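Local coordinates for major pilin protein fimA (Silicibacter pomeroyi, PDB 2IMH) that is of unknown function, belongs to the DUF1028 family, and folds as two antiparallel sheets stacked face to face between layers of helices, at residues A9-T14 against L140-R145; G15-A20 against L169-D174; D36-M41 against H60-S65; G93-F98 against S114-G119; G129-A134 against A148-A153. All coordinates share one frame; numbering follows the deposited sequence. Where two conformers were deposited one is given.

Interaction 1: A9-T14 against L140-R145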
# COMPACT_ATOMS: atom_id res chain seq x y z
N ALA A 9 -4.62 -0.99 -4.23
CA ALA A 9 -5.16 -1.16 -5.58
C ALA A 9 -4.72 -2.47 -6.21
O ALA A 9 -3.69 -3.03 -5.84
CB ALA A 9 -4.72 0.01 -6.48
N HIS A 10 -5.52 -2.91 -7.17
CA HIS A 10 -5.25 -4.07 -8.03
C HIS A 10 -4.96 -3.53 -9.44
O HIS A 10 -5.58 -2.55 -9.88
CB HIS A 10 -6.50 -4.98 -7.99
CG HIS A 10 -6.60 -6.01 -9.08
ND1 HIS A 10 -5.59 -6.90 -9.36
CD2 HIS A 10 -7.63 -6.35 -9.89
CE1 HIS A 10 -5.97 -7.71 -10.34
NE2 HIS A 10 -7.21 -7.39 -10.67
N ASP A 11 -3.99 -4.14 -10.11
CA ASP A 11 -3.65 -3.79 -11.48
C ASP A 11 -4.18 -4.91 -12.39
O ASP A 11 -3.50 -5.93 -12.56
CB ASP A 11 -2.14 -3.66 -11.63
CG ASP A 11 -1.71 -3.24 -13.03
OD1 ASP A 11 -2.38 -2.39 -13.63
OD2 ASP A 11 -0.69 -3.76 -13.52
N PRO A 12 -5.39 -4.75 -12.94
CA PRO A 12 -6.02 -5.86 -13.64
C PRO A 12 -5.18 -6.46 -14.76
O PRO A 12 -5.11 -7.68 -14.88
CB PRO A 12 -7.30 -5.24 -14.20
CG PRO A 12 -7.63 -4.16 -13.23
CD PRO A 12 -6.28 -3.57 -12.90
N GLU A 13 -4.52 -5.61 -15.54
CA GLU A 13 -3.75 -6.09 -16.69
C GLU A 13 -2.72 -7.16 -16.30
O GLU A 13 -2.58 -8.17 -17.01
CB GLU A 13 -3.08 -4.92 -17.43
CG GLU A 13 -2.03 -5.38 -18.46
CD GLU A 13 -1.66 -4.32 -19.50
OE1 GLU A 13 -1.84 -3.11 -19.24
OE2 GLU A 13 -1.17 -4.72 -20.58
N THR A 14 -2.04 -6.96 -15.17
CA THR A 14 -0.96 -7.88 -14.75
C THR A 14 -1.34 -8.82 -13.61
O THR A 14 -0.72 -9.88 -13.43
CB THR A 14 0.30 -7.12 -14.33
OG1 THR A 14 0.04 -6.37 -13.12
CG2 THR A 14 0.74 -6.15 -15.43
N LEU A 140 -0.40 6.11 -16.36
CA LEU A 140 0.99 5.70 -16.17
C LEU A 140 1.05 4.24 -15.69
O LEU A 140 0.00 3.61 -15.51
CB LEU A 140 1.69 6.63 -15.18
CG LEU A 140 1.69 8.13 -15.53
CD1 LEU A 140 2.45 8.92 -14.47
CD2 LEU A 140 2.26 8.40 -16.93
N THR A 141 2.26 3.71 -15.53
CA THR A 141 2.46 2.36 -15.00
C THR A 141 1.88 2.30 -13.58
O THR A 141 1.83 3.33 -12.91
CB THR A 141 3.97 1.97 -14.96
OG1 THR A 141 4.67 2.83 -14.06
CG2 THR A 141 4.61 2.09 -16.34
N PHE A 142 1.43 1.12 -13.17
CA PHE A 142 0.76 0.92 -11.87
C PHE A 142 1.47 1.63 -10.72
O PHE A 142 0.84 2.38 -9.96
CB PHE A 142 0.68 -0.58 -11.60
CG PHE A 142 -0.02 -0.97 -10.32
CD1 PHE A 142 -1.31 -0.55 -10.05
CD2 PHE A 142 0.59 -1.83 -9.43
CE1 PHE A 142 -1.97 -0.96 -8.89
CE2 PHE A 142 -0.05 -2.24 -8.26
CZ PHE A 142 -1.32 -1.79 -7.99
N GLU A 143 2.78 1.43 -10.61
CA GLU A 143 3.56 2.03 -9.52
C GLU A 143 3.51 3.56 -9.52
O GLU A 143 3.44 4.18 -8.47
CB GLU A 143 5.01 1.56 -9.60
CG GLU A 143 5.17 0.06 -9.39
CD GLU A 143 4.92 -0.79 -10.64
OE1 GLU A 143 4.58 -0.26 -11.72
OE2 GLU A 143 5.09 -2.02 -10.53
N ARG A 144 3.57 4.15 -10.71
CA ARG A 144 3.52 5.60 -10.85
C ARG A 144 2.14 6.14 -10.56
O ARG A 144 2.01 7.30 -10.16
CB ARG A 144 4.01 6.05 -12.24
CG ARG A 144 5.49 5.79 -12.49
CD ARG A 144 5.89 6.17 -13.93
NE ARG A 144 5.90 7.63 -14.10
CZ ARG A 144 5.94 8.28 -15.27
NH1 ARG A 144 5.98 7.62 -16.43
NH2 ARG A 144 5.94 9.61 -15.28
N ARG A 145 1.11 5.32 -10.76
CA ARG A 145 -0.27 5.69 -10.41
C ARG A 145 -0.39 5.82 -8.89
O ARG A 145 -1.01 6.75 -8.39
CB ARG A 145 -1.27 4.66 -10.95
CG ARG A 145 -1.79 4.98 -12.34
CD ARG A 145 -1.90 3.76 -13.23
NE ARG A 145 -2.83 2.73 -12.75
CZ ARG A 145 -2.80 1.46 -13.16
NH1 ARG A 145 -3.67 0.59 -12.69
NH2 ARG A 145 -1.89 1.07 -14.03
O HOH W 1 -5.86 -0.23 -11.25

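Interaction 2: G15-A20 against L169-D174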
# COMPACT_ATOMS: atom_id res chain seq x y z
N GLY A 15 -2.34 -8.44 -12.84
CA GLY A 15 -2.71 -9.20 -11.66
C GLY A 15 -1.88 -8.76 -10.47
O GLY A 15 -2.03 -9.30 -9.37
N ALA A 16 -1.01 -7.77 -10.68
CA ALA A 16 -0.26 -7.20 -9.54
C ALA A 16 -1.23 -6.60 -8.54
O ALA A 16 -2.32 -6.13 -8.90
CB ALA A 16 0.72 -6.15 -9.99
N ILE A 17 -0.82 -6.62 -7.28
CA ILE A 17 -1.55 -5.93 -6.21
C ILE A 17 -0.57 -4.98 -5.53
O ILE A 17 0.64 -5.22 -5.54
CB ILE A 17 -2.19 -6.92 -5.21
CG1 ILE A 17 -1.14 -7.87 -4.58
CG2 ILE A 17 -3.36 -7.67 -5.88
CD1 ILE A 17 -1.69 -8.75 -3.44
N GLY A 18 -1.08 -3.90 -4.97
CA GLY A 18 -0.18 -2.99 -4.29
C GLY A 18 -0.84 -1.98 -3.40
O GLY A 18 -2.06 -1.95 -3.26
N GLY A 19 -0.01 -1.17 -2.77
CA GLY A 19 -0.52 -0.09 -1.92
C GLY A 19 0.57 0.94 -1.71
O GLY A 19 1.75 0.68 -1.99
N ALA A 20 0.16 2.11 -1.23
CA ALA A 20 1.10 3.17 -0.92
C ALA A 20 0.54 4.00 0.20
O ALA A 20 -0.68 4.07 0.36
CB ALA A 20 1.36 4.01 -2.13
N LEU A 169 4.26 -0.78 -1.63
CA LEU A 169 4.43 -2.22 -1.61
C LEU A 169 3.70 -2.75 -2.83
O LEU A 169 2.49 -2.50 -2.97
CB LEU A 169 3.83 -2.81 -0.33
CG LEU A 169 3.85 -4.34 -0.25
CD1 LEU A 169 5.31 -4.80 -0.17
CD2 LEU A 169 3.03 -4.89 0.93
N VAL A 170 4.41 -3.47 -3.69
CA VAL A 170 3.78 -4.05 -4.88
C VAL A 170 4.23 -5.49 -5.06
O VAL A 170 5.42 -5.80 -4.97
CB VAL A 170 4.08 -3.23 -6.17
CG1 VAL A 170 3.50 -3.94 -7.43
CG2 VAL A 170 3.53 -1.80 -6.03
N LEU A 171 3.25 -6.36 -5.33
CA LEU A 171 3.48 -7.80 -5.42
C LEU A 171 2.95 -8.34 -6.74
O LEU A 171 1.90 -7.93 -7.21
CB LEU A 171 2.76 -8.53 -4.28
CG LEU A 171 3.00 -8.03 -2.85
CD1 LEU A 171 2.17 -8.86 -1.87
CD2 LEU A 171 4.49 -8.10 -2.51
N HIS A 172 3.67 -9.30 -7.31
CA HIS A 172 3.24 -9.96 -8.54
C HIS A 172 3.96 -11.31 -8.57
O HIS A 172 5.12 -11.39 -8.18
CB HIS A 172 3.67 -9.15 -9.74
CG HIS A 172 3.21 -9.74 -11.04
ND1 HIS A 172 3.92 -10.72 -11.71
CD2 HIS A 172 2.09 -9.53 -11.76
CE1 HIS A 172 3.26 -11.07 -12.80
NE2 HIS A 172 2.15 -10.35 -12.86
N PRO A 173 3.30 -12.37 -9.06
CA PRO A 173 3.92 -13.70 -8.97
C PRO A 173 5.22 -13.89 -9.77
O PRO A 173 5.97 -14.81 -9.47
CB PRO A 173 2.85 -14.64 -9.55
CG PRO A 173 2.00 -13.77 -10.40
CD PRO A 173 1.97 -12.44 -9.70
N ASP A 174 5.46 -13.04 -10.77
CA ASP A 174 6.66 -13.16 -11.61
C ASP A 174 7.78 -12.23 -11.16
O ASP A 174 8.81 -12.11 -11.83
CB ASP A 174 6.33 -12.86 -13.08
CG ASP A 174 5.32 -13.83 -13.66
OD1 ASP A 174 5.20 -14.97 -13.15
OD2 ASP A 174 4.64 -13.43 -14.64

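Interaction 3: D36-M41 against H60-S65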
# COMPACT_ATOMS: atom_id res chain seq x y z
N ASP A 36 -0.32 -10.14 0.35
CA ASP A 36 0.06 -11.51 0.02
C ASP A 36 -0.69 -11.91 -1.24
O ASP A 36 -1.92 -11.71 -1.34
CB ASP A 36 -0.28 -12.46 1.17
CG ASP A 36 0.41 -13.82 1.04
OD1 ASP A 36 0.52 -14.35 -0.09
OD2 ASP A 36 0.84 -14.35 2.10
N LEU A 37 0.05 -12.42 -2.22
CA LEU A 37 -0.54 -12.83 -3.49
C LEU A 37 -1.55 -13.97 -3.34
O LEU A 37 -2.31 -14.25 -4.28
CB LEU A 37 0.56 -13.21 -4.49
CG LEU A 37 1.41 -12.05 -4.98
CD1 LEU A 37 2.64 -12.61 -5.66
CD2 LEU A 37 0.62 -11.16 -5.95
N ASN A 38 -1.61 -14.57 -2.15
CA ASN A 38 -2.62 -15.57 -1.88
C ASN A 38 -3.83 -15.01 -1.11
O ASN A 38 -4.67 -15.78 -0.63
CB ASN A 38 -2.01 -16.77 -1.15
CG ASN A 38 -1.58 -16.46 0.27
OD1 ASN A 38 -2.04 -15.49 0.89
ND2 ASN A 38 -0.70 -17.29 0.81
N ALA A 39 -3.93 -13.68 -1.01
CA ALA A 39 -4.95 -13.08 -0.16
C ALA A 39 -5.48 -11.74 -0.70
O ALA A 39 -6.69 -11.54 -0.89
CB ALA A 39 -4.40 -12.89 1.26
N GLY A 40 -4.56 -10.81 -0.94
CA GLY A 40 -4.94 -9.41 -1.22
C GLY A 40 -4.05 -8.44 -0.46
O GLY A 40 -2.92 -8.80 -0.09
N MSE A 41 -4.56 -7.23 -0.21
CA MSE A 41 -3.79 -6.16 0.44
C MSE A 41 -4.52 -5.66 1.67
O MSE A 41 -5.75 -5.70 1.74
CB MSE A 41 -3.63 -4.97 -0.52
CG MSE A 41 -2.79 -5.23 -1.76
SE MSE A 41 -0.87 -5.47 -1.41
CE MSE A 41 -0.54 -3.80 -0.40
N HIS A 60 -8.36 -13.81 6.80
CA HIS A 60 -9.79 -13.98 6.51
C HIS A 60 -10.07 -13.99 5.01
O HIS A 60 -10.93 -14.73 4.56
CB HIS A 60 -10.63 -12.93 7.22
CG HIS A 60 -10.70 -13.12 8.70
ND1 HIS A 60 -11.62 -13.96 9.30
CD2 HIS A 60 -9.94 -12.62 9.70
CE1 HIS A 60 -11.44 -13.94 10.61
NE2 HIS A 60 -10.43 -13.14 10.88
N LEU A 61 -9.37 -13.15 4.26
CA LEU A 61 -9.46 -13.17 2.79
C LEU A 61 -8.99 -14.50 2.20
O LEU A 61 -9.63 -15.03 1.28
CB LEU A 61 -8.63 -12.03 2.20
CG LEU A 61 -9.18 -10.61 2.39
CD1 LEU A 61 -8.17 -9.56 1.84
CD2 LEU A 61 -10.57 -10.41 1.79
N ARG A 62 -7.86 -15.02 2.69
CA ARG A 62 -7.33 -16.30 2.19
C ARG A 62 -8.38 -17.38 2.38
O ARG A 62 -8.51 -18.26 1.56
CB ARG A 62 -6.10 -16.76 2.96
CG ARG A 62 -4.88 -15.94 2.77
CD ARG A 62 -3.67 -16.57 3.45
NE ARG A 62 -2.58 -15.60 3.37
CZ ARG A 62 -2.19 -14.79 4.34
NH1 ARG A 62 -1.20 -13.94 4.12
NH2 ARG A 62 -2.77 -14.84 5.54
N ASP A 63 -9.09 -17.30 3.50
CA ASP A 63 -10.06 -18.31 3.89
C ASP A 63 -11.46 -18.08 3.30
O ASP A 63 -12.41 -18.76 3.68
CB ASP A 63 -10.09 -18.44 5.41
CG ASP A 63 -8.81 -19.07 5.98
OD1 ASP A 63 -8.11 -19.82 5.25
OD2 ASP A 63 -8.52 -18.82 7.16
N GLY A 64 -11.57 -17.16 2.35
CA GLY A 64 -12.80 -17.02 1.56
C GLY A 64 -13.85 -16.04 2.06
O GLY A 64 -15.03 -16.16 1.70
N SER A 65 -13.44 -15.08 2.90
CA SER A 65 -14.33 -13.99 3.30
C SER A 65 -14.31 -12.85 2.29
O SER A 65 -13.25 -12.44 1.83
CB SER A 65 -13.91 -13.41 4.66
OG SER A 65 -14.09 -14.32 5.72

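Interaction 4: G93-F98 against S114-G119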
# COMPACT_ATOMS: atom_id res chain seq x y z
N GLY A 93 -9.88 -6.94 -6.49
CA GLY A 93 -10.06 -5.51 -6.32
C GLY A 93 -11.26 -5.09 -5.50
O GLY A 93 -11.50 -3.89 -5.32
N ASN A 94 -12.02 -6.06 -5.00
CA ASN A 94 -13.11 -5.79 -4.05
C ASN A 94 -12.52 -5.31 -2.75
O ASN A 94 -11.50 -5.84 -2.31
CB ASN A 94 -13.89 -7.09 -3.82
CG ASN A 94 -14.44 -7.63 -5.10
OD1 ASN A 94 -15.35 -7.02 -5.69
ND2 ASN A 94 -13.87 -8.72 -5.57
N ALA A 95 -13.14 -4.31 -2.13
CA ALA A 95 -12.52 -3.67 -0.95
C ALA A 95 -13.52 -3.15 0.05
O ALA A 95 -14.67 -2.88 -0.29
CB ALA A 95 -11.63 -2.54 -1.40
N ALA A 96 -13.07 -3.01 1.29
CA ALA A 96 -13.90 -2.46 2.35
C ALA A 96 -13.01 -1.81 3.39
O ALA A 96 -11.84 -2.19 3.54
CB ALA A 96 -14.70 -3.55 3.00
N ALA A 97 -13.57 -0.87 4.14
CA ALA A 97 -12.85 -0.23 5.22
C ALA A 97 -13.71 -0.11 6.48
O ALA A 97 -14.95 -0.10 6.41
CB ALA A 97 -12.36 1.15 4.80
N PHE A 98 -13.03 -0.03 7.61
CA PHE A 98 -13.65 0.34 8.88
C PHE A 98 -12.91 1.58 9.40
O PHE A 98 -11.67 1.62 9.40
CB PHE A 98 -13.52 -0.80 9.88
CG PHE A 98 -13.82 -0.39 11.30
CD1 PHE A 98 -15.13 -0.41 11.78
CD2 PHE A 98 -12.79 0.04 12.15
CE1 PHE A 98 -15.41 -0.01 13.09
CE2 PHE A 98 -13.06 0.45 13.46
CZ PHE A 98 -14.39 0.43 13.92
N SER A 114 -11.00 -0.37 -8.66
CA SER A 114 -9.93 -1.34 -8.45
C SER A 114 -9.14 -1.09 -7.17
O SER A 114 -7.94 -1.35 -7.13
CB SER A 114 -8.97 -1.30 -9.64
OG SER A 114 -8.29 -0.06 -9.66
N GLY A 115 -9.81 -0.63 -6.13
CA GLY A 115 -9.12 -0.30 -4.89
C GLY A 115 -9.87 0.52 -3.86
O GLY A 115 -11.09 0.66 -3.94
N ILE A 116 -9.12 1.08 -2.91
CA ILE A 116 -9.72 1.80 -1.78
C ILE A 116 -8.68 2.76 -1.20
O ILE A 116 -7.52 2.40 -1.02
CB ILE A 116 -10.28 0.82 -0.69
CG1 ILE A 116 -11.04 1.57 0.41
CG2 ILE A 116 -9.17 -0.06 -0.07
CD1 ILE A 116 -11.85 0.64 1.30
N ALA A 117 -9.12 3.98 -0.93
CA ALA A 117 -8.30 4.99 -0.29
C ALA A 117 -8.89 5.19 1.11
O ALA A 117 -10.11 5.16 1.27
CB ALA A 117 -8.39 6.27 -1.06
N SER A 118 -8.03 5.36 2.13
CA SER A 118 -8.51 5.67 3.49
C SER A 118 -7.54 6.57 4.22
O SER A 118 -6.36 6.60 3.90
CB SER A 118 -8.78 4.39 4.29
OG SER A 118 -7.60 3.60 4.43
N GLY A 119 -8.02 7.31 5.21
CA GLY A 119 -7.11 8.17 5.93
C GLY A 119 -7.76 8.76 7.16
O GLY A 119 -8.96 8.60 7.37

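Interaction 5: G129-A134 against A148-A153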
# COMPACT_ATOMS: atom_id res chain seq x y z
N GLY A 129 -10.69 12.13 -1.99
CA GLY A 129 -11.23 12.35 -3.33
C GLY A 129 -10.12 12.63 -4.33
O GLY A 129 -10.09 12.03 -5.41
N ALA A 130 -9.19 13.53 -3.97
CA ALA A 130 -8.09 13.90 -4.87
C ALA A 130 -7.16 12.71 -5.09
O ALA A 130 -6.71 12.46 -6.22
CB ALA A 130 -7.29 15.09 -4.33
N MSE A 131 -6.90 11.97 -4.02
CA MSE A 131 -6.09 10.75 -4.10
C MSE A 131 -6.68 9.77 -5.11
O MSE A 131 -5.99 9.24 -5.98
CB MSE A 131 -6.05 10.10 -2.72
CG MSE A 131 -5.10 8.94 -2.63
SE MSE A 131 -5.04 8.30 -0.81
CE MSE A 131 -3.14 7.84 -0.81
N THR A 132 -7.98 9.51 -4.98
CA THR A 132 -8.69 8.55 -5.84
C THR A 132 -8.70 9.02 -7.29
O THR A 132 -8.33 8.28 -8.22
CB THR A 132 -10.14 8.39 -5.34
OG1 THR A 132 -10.13 7.86 -4.00
CG2 THR A 132 -10.92 7.46 -6.24
N GLU A 133 -9.13 10.26 -7.50
CA GLU A 133 -9.14 10.85 -8.84
C GLU A 133 -7.77 10.72 -9.52
O GLU A 133 -7.69 10.33 -10.68
CB GLU A 133 -9.55 12.33 -8.78
CG GLU A 133 -9.53 13.05 -10.13
CD GLU A 133 -9.77 14.56 -10.02
OE1 GLU A 133 -9.89 15.10 -8.89
OE2 GLU A 133 -9.85 15.23 -11.08
N ALA A 134 -6.70 11.05 -8.79
CA ALA A 134 -5.35 10.95 -9.34
C ALA A 134 -4.99 9.52 -9.75
O ALA A 134 -4.46 9.31 -10.84
CB ALA A 134 -4.32 11.51 -8.39
N ALA A 148 1.35 8.96 -7.92
CA ALA A 148 0.49 10.09 -8.29
C ALA A 148 -0.59 10.31 -7.22
O ALA A 148 -0.90 11.46 -6.86
CB ALA A 148 -0.15 9.85 -9.63
N ALA A 149 -1.14 9.21 -6.71
CA ALA A 149 -2.13 9.26 -5.64
C ALA A 149 -1.60 9.90 -4.36
O ALA A 149 -2.26 10.76 -3.78
CB ALA A 149 -2.68 7.87 -5.35
N LEU A 150 -0.39 9.51 -3.94
CA LEU A 150 0.23 10.12 -2.75
C LEU A 150 0.43 11.63 -2.93
O LEU A 150 0.12 12.43 -2.05
CB LEU A 150 1.58 9.48 -2.45
CG LEU A 150 1.59 8.02 -1.99
CD1 LEU A 150 3.03 7.63 -1.63
CD2 LEU A 150 0.65 7.80 -0.79
N ILE A 151 0.96 12.00 -4.09
CA ILE A 151 1.19 13.42 -4.40
C ILE A 151 -0.10 14.25 -4.39
O ILE A 151 -0.14 15.34 -3.81
CB ILE A 151 1.97 13.54 -5.73
CG1 ILE A 151 3.43 13.14 -5.49
CG2 ILE A 151 1.86 14.95 -6.34
CD1 ILE A 151 4.23 14.11 -4.59
N ALA A 152 -1.16 13.71 -5.00
CA ALA A 152 -2.46 14.41 -5.02
C ALA A 152 -3.03 14.54 -3.61
O ALA A 152 -3.62 15.55 -3.26
CB ALA A 152 -3.44 13.65 -5.91
N ALA A 153 -2.87 13.49 -2.80
CA ALA A 153 -3.38 13.52 -1.43
C ALA A 153 -2.65 14.59 -0.64
O ALA A 153 -3.26 15.35 0.12
CB ALA A 153 -3.20 12.18 -0.77

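Interaction 1: A9-T14 against L140-R145
D11, near the end of strand 4-11, and F142, the first residue of helix 142-155, bring their backbones closest, with 6.5 Å between the D11 CA and the F142 CA. The contact illustrates how one aromatic ring can seat a helix start against a strand. D11 CB lies over one face of the F142 ring, 3.7 Å from its centroid and 15° off the normal, a CH-pi contact. F142 CG stands anti to the backbone N (chi1 -178°), which carries the ring out to the strand, and the carboxylate of D11 slides past it in a nearly parallel plane. A9 reaches the far end of the ring twice: its O comes to the edge, 3.4 Å from F142 CZ, and its CB packs against F142 CE1 at 3.8 Å. T14 OG1 donates to D11 OD2 over 2.7 Å, while R145 NH1 makes a long, weak salt bridge of 3.4 Å to D11 OD1. R145 is modelled in two conformers, which makes that bridge doubtful, as it does the weak link through a water to H10 O. F142 CD1 lies 3.7 Å above one face of the R145 guanidinium, toward its rim. Replacing F142 with an alanine would probably leave D11 CB and A9 CB without their apolar partner and the guanidinium without this cover. F135 of helix 126-137 packs against A9, F142 and R145, V170 of strand 165-172 touches F142, and backbone bonds from A9 to G18 and from H10 to S114 tie the strand to its neighbours.

Interaction 2: G15-A20 against L169-D174
I17 faces L171 across two antiparallel strands, and its side chain can be traced outward atom by atom. CB branches so that CG1 falls between the backbone N and the carbonyl carbon (chi1 56°), which brings this branch beside L171. There I17 CG1 touches L171 CB and L171 O, each at 4.0 Å, and the tip, I17 CD1, ends 4.2 Å from L171 CD1. L37, L91 and M41 pack round the same isoleucine, on the side of the sheet that meets the second sheet of the protein. The backbones of I17 and L171 form a hydrogen-bonded pair: L171 N donates to I17 O over 2.9 Å in a nearly straight bond (173°), and I17 N returns a bond to L171 O. G19 and L169 repeat the pattern. These are neighbouring inner strands of a six-stranded antiparallel sheet, running 174° apart. Between the two pairs, G18 and V170 form a non-hydrogen-bonded pair whose CA atoms approach to 4.1 Å; a CB on G18 would collide with V170 CG2. V170 points to the other face, where F142 and L146 of helix 142-155 cover it. Beyond the paired region, H172 CD2 brings its ring edge to A16 N at 3.7 Å, while P173 CD sits over a ring face. H172 ND1 accepts from D174 N over 2.9 Å, and H172 NE2 bonds weakly to T14 O. A phenylalanine in place of H172 would probably leave D174 N without its acceptor and T14 O without this weak partner, freeing the turn to shift.

Interaction 3: D36-M41 against H60-S65
R62, at the end of helix 51-62, reaches into the turn of D36-M41 with both of the guanidinium nitrogens that face it. R62 NH1 donates to D36 OD2 over 2.9 Å in a salt bridge, meeting the carboxylate from above its plane, with the two flat groups turned 77° apart. R62 NE, in the plane of its own group, donates to N38 OD1; the refined 2.5 Å between these atoms is unusually short and should be read with caution. The amide stands at a right angle to the guanidinium. A39 CB lies over one guanidinium face and also meets the aliphatic stem, 3.4 Å from R62 CG. The stem is extended from CG to NE and so spans from helix to turn. One helix position earlier, L61 CD1 packs 3.7 Å from A39 O.

In the second shell, D36 OD1 accepts from N38 N over 3.0 Å, an Asx turn that holds the carboxylate. D36 O takes two donors, A39 N and G40 N, and these two residues opposite D36 make a classic beta bulge. G40 and G64 both have backbone angles that would jam a CB against the preceding carbonyl. G64 closes the helix in a Schellman motif, with S65 N bonded to H60 O. Q59 OE1 accepts from R62 NH2.

If the short NE bond is taken at face value, each guanidinium nitrogen has an acceptor, and the positive charge of R62 probably offsets the crowding of two oxygens, D36 OD1 and N38 OD1, that lie 3.0 Å apart unbonded.

Interaction 4: G93-F98 against S114-G119
A95 and I116 sit on two strands that run almost alongside, their directions only 19° apart, yet the segment axes approach no nearer than 6.7 Å. That spacing is too wide for the backbones to bond directly, so side chains do the joining, a worked example of how two sheets pack against each other rather than side by side. The backbones come nearest at the start of both segments, where G93 CA is 4.7 Å from S114 CA; G93 has a positive phi at which a CB would run into the preceding carbonyl.

I116 is the wedge. Its CG1 branch stands anti to the backbone N (chi1 -173°), which carries CD1 along the opposing strand, while CB and CG2 stay against A95 CB. A95 CB is 3.7 Å from I116 CB and equally near I116 CG2. Further along, I116 CD1 reaches A97 CB at 3.6 Å and lies 3.4 Å from A96 C. One isoleucine therefore bridges two alanines that alternate along the facing strand, and the intervening A96 turns its CB away. The small methyl groups of A95 and A97 let the branched chain settle close to the backbone.

Each strand has its own outer cover: P67 of helix 67-76 touches A96, and V71 and T75 of that helix touch F98, while M131 and T132 of helix 126-137 pack on A117. Two antiparallel sheets face to face with helices outside both form a four-layer alpha-beta-beta-alpha sandwich, as in Ntn-hydrolase-like folds.

Interaction 5: G129-A134 against A148-A153
A130 O takes the helical hydrogen bond of A134 N, 2.9 Å, and A152 CB of the other helix packs against it at 3.5 Å. The rest is carbon packing, on methyl groups and on backbone carbonyls such as A149 O, 3.6 Å from M131 CG. Helix segments 129-134 and 148-153 run roughly antiparallel, 150° apart, and their axes approach to 7.5 Å, a close spacing that alanines make possible. A134 CB meets A152 CB at 3.4 Å, tighter than ordinary van der Waals contact. A130 CB lies farther from the same methyl, so A152 sits between two alanines one helical turn apart.

M131, a selenomethionine, contributes the long side chain. Its CG stands anti to the backbone N (chi1 -172°) and passes A149 at 3.8 Å from CB; M131 CB rests 4.0 Å from A153 CB. The chain then bends at its third torsion, bringing M131 CE alongside L150 CD2 at 3.8 Å. M131 also touches F5 and I7 of strand 4-11, and F5 touches L150 and A153, so the helix pair rests on the six-stranded sheet.

With A130 O and A149 O bonded within their own helices to A134 N and A153 N, the interface depends on shape and dispersion: methyl groups set the spacing, and one flexible chain fills the side toward the sheet.

How the interactions relate
Interactions 1 and 2 are the closest pair, centres 8 Å apart, and share a sheet: D11 N lies 2.9 Å from A16 O, and A9 O 2.9 Å from G18 N, both probably hydrogen bonds. Interaction 4 joins the same strand from its other neighbour, H10 N lying 2.9 Å from S114 O, and then reaches across to the second sheet. Interaction 3 meets interaction 2 from that second sheet, G18 C lying 3.5 Å from M41 CE. Interaction 5 covers the opposite face, A117 CB packing 3.9 Å from M131 SE. Interactions 3 and 5, about 26 Å apart between centres, lie on opposite sides of the chain's centre.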